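Local coordinates for protein mRNA interferase (Mycobacterium tuberculosis, PDB 6L2A) that probably acts as the toxin of a type II toxin-antitoxin system, an endonuclease that cleaves RNA, here in an engineered mutant form, at residues 27-32 / 53-58. The protein carries 6 engineered substitutions. Residues are numbered along the deposited sequence; the frame is centred on the assembly and turned at random.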
loop_
_atom_site.group_PDB
_atom_site.type_symbol
_atom_site.label_atom_id
_atom_site.label_comp_id
_atom_site.label_asym_id
_atom_site.label_seq_id
_atom_site.Cartn_x
_atom_site.Cartn_y
_atom_site.Cartn_z
ATOM N N GLN A 27 8.232 -7.878 14.458
ATOM C CA GLN A 27 8.829 -6.546 14.495
ATOM C C GLN A 27 9.861 -6.373 13.386
ATOM O O GLN A 27 10.797 -7.166 13.264
ATOM C CB GLN A 27 9.474 -6.281 15.856
ATOM C CG GLN A 27 8.514 -6.378 17.027
ATOM C CD GLN A 27 9.060 -5.721 18.278
ATOM O OE1 GLN A 27 10.099 -5.058 18.243
ATOM N NE2 GLN A 27 8.360 -5.896 19.394
ATOM N N ARG A 28 9.690 -5.328 12.582
ATOM C CA ARG A 28 10.572 -5.062 11.455
ATOM C C ARG A 28 10.587 -3.566 11.183
ATOM O O ARG A 28 9.599 -2.878 11.465
ATOM C CB ARG A 28 10.120 -5.823 10.200
ATOM N N PRO A 29 11.684 -3.036 10.649
ATOM C CA PRO A 29 11.699 -1.620 10.271
ATOM C C PRO A 29 10.879 -1.380 9.013
ATOM O O PRO A 29 10.716 -2.264 8.169
ATOM C CB PRO A 29 13.186 -1.335 10.033
ATOM C CG PRO A 29 13.736 -2.652 9.595
ATOM C CD PRO A 29 12.974 -3.694 10.378
ATOM N N ALA A 30 10.355 -0.163 8.898
ATOM C CA ALA A 30 9.537 0.201 7.751
ATOM C C ALA A 30 9.570 1.711 7.576
ATOM O O ALA A 30 9.794 2.452 8.535
ATOM C CB ALA A 30 8.092 -0.290 7.910
ATOM N N VAL A 31 9.353 2.152 6.338
ATOM C CA VAL A 31 9.341 3.569 5.985
ATOM C C VAL A 31 7.898 4.051 5.924
ATOM O O VAL A 31 7.066 3.452 5.232
ATOM C CB VAL A 31 10.048 3.816 4.640
ATOM C CG1 VAL A 31 10.087 5.312 4.328
ATOM C CG2 VAL A 31 11.451 3.224 4.650
ATOM N N VAL A 32 7.602 5.137 6.638
ATOM C CA VAL A 32 6.284 5.758 6.551
ATOM C C VAL A 32 6.129 6.425 5.191
ATOM O O VAL A 32 6.958 7.255 4.795
ATOM C CB VAL A 32 6.095 6.778 7.683
ATOM C CG1 VAL A 32 4.740 7.455 7.556
ATOM C CG2 VAL A 32 6.251 6.108 9.047
ATOM N N VAL A 53 6.273 1.029 4.248
ATOM C CA VAL A 53 6.989 0.170 3.309
ATOM C C VAL A 53 8.054 -0.600 4.081
ATOM O O VAL A 53 8.997 0.010 4.607
ATOM C CB VAL A 53 7.599 0.995 2.165
ATOM C CG1 VAL A 53 8.603 0.174 1.392
ATOM C CG2 VAL A 53 6.498 1.498 1.241
ATOM N N PRO A 54 7.943 -1.923 4.188
ATOM C CA PRO A 54 8.914 -2.685 4.980
ATOM C C PRO A 54 10.308 -2.631 4.382
ATOM O O PRO A 54 10.495 -2.457 3.175
ATOM C CB PRO A 54 8.357 -4.114 4.953
ATOM C CG PRO A 54 6.914 -3.957 4.613
ATOM C CD PRO A 54 6.839 -2.766 3.709
ATOM N N VAL A 55 11.295 -2.799 5.255
ATOM C CA VAL A 55 12.704 -2.684 4.913
ATOM C C VAL A 55 13.402 -3.978 5.307
ATOM O O VAL A 55 13.111 -4.551 6.362
ATOM C CB VAL A 55 13.327 -1.460 5.619
ATOM C CG1 VAL A 55 14.823 -1.509 5.563
ATOM C CG2 VAL A 55 12.823 -0.176 4.980
ATOM N N THR A 56 14.309 -4.451 4.449
ATOM C CA THR A 56 15.045 -5.685 4.692
ATOM C C THR A 56 16.533 -5.463 4.455
ATOM O O THR A 56 16.933 -4.597 3.674
ATOM C CB THR A 56 14.554 -6.832 3.794
ATOM O OG1 THR A 56 15.382 -7.985 3.993
ATOM C CG2 THR A 56 14.613 -6.426 2.331
ATOM N N SER A 57 17.348 -6.267 5.135
ATOM C CA SER A 57 18.799 -6.165 5.052
ATOM C C SER A 57 19.400 -7.027 3.948
ATOM O O SER A 57 20.618 -6.985 3.746
ATOM C CB SER A 57 19.433 -6.542 6.396
ATOM O OG SER A 57 18.979 -7.808 6.839
ATOM N N ASN A 58 18.592 -7.806 3.235
ATOM C CA ASN A 58 19.079 -8.596 2.110
ATOM C C ASN A 58 19.020 -7.731 0.857
ATOM O O ASN A 58 17.935 -7.465 0.329
ATOM C CB ASN A 58 18.256 -9.868 1.932
ATOM C CG ASN A 58 18.807 -10.767 0.840
ATOM O OD1 ASN A 58 20.022 -10.866 0.660
ATOM N ND2 ASN A 58 17.918 -11.413 0.096
#
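Pro-29 meets Val-55 where strand 28-32 and the last residues of strand 49-56, running antiparallel, begin to diverge. Its CG reaches CB of Val-55 at 4.2 Å, and the two side chains cross at about a right angle. Its carbonyl O accepts a hydrogen bond from Val-55 N (3.0 Å). The directions of the two short strand segments differ by 135°, well short of exactly antiparallel. Ala-30 faces Pro-54 in a non-hydrogen-bonded pair with a CA-CA distance of 4.0 Å. Its CA also lies 3.2 Å from Val-53 O, a CA-H...O contact. Val-31 and Val-53 form the hydrogen-bonded pair. Val-31 N donates to Val-53 O (2.8 Å). Val-53 N donates back to Val-31 O (2.7 Å). The first of these is nearly straight, at 167° about the hydrogen. CG1 of Val-31 is anti to the backbone N (chi1 -177°). CG2 therefore lies beside that N and touches CG2 of Val-55 at 3.7 Å. These valines share one face of the sheet with Val-53; Ala-30 and Pro-54 lie on the other.

The pairing belongs to the curved antiparallel sheet of the SH3-like MazF fold. Strand 10-14 bonds to the other edge of 28-32, through Val-14, Trp-12 and Glu-10. Strand 80-83 flanks strand 49-56, with Gln-83 bonded to Pro-54. Helix 36-45 lies in the connection between the two paired strands.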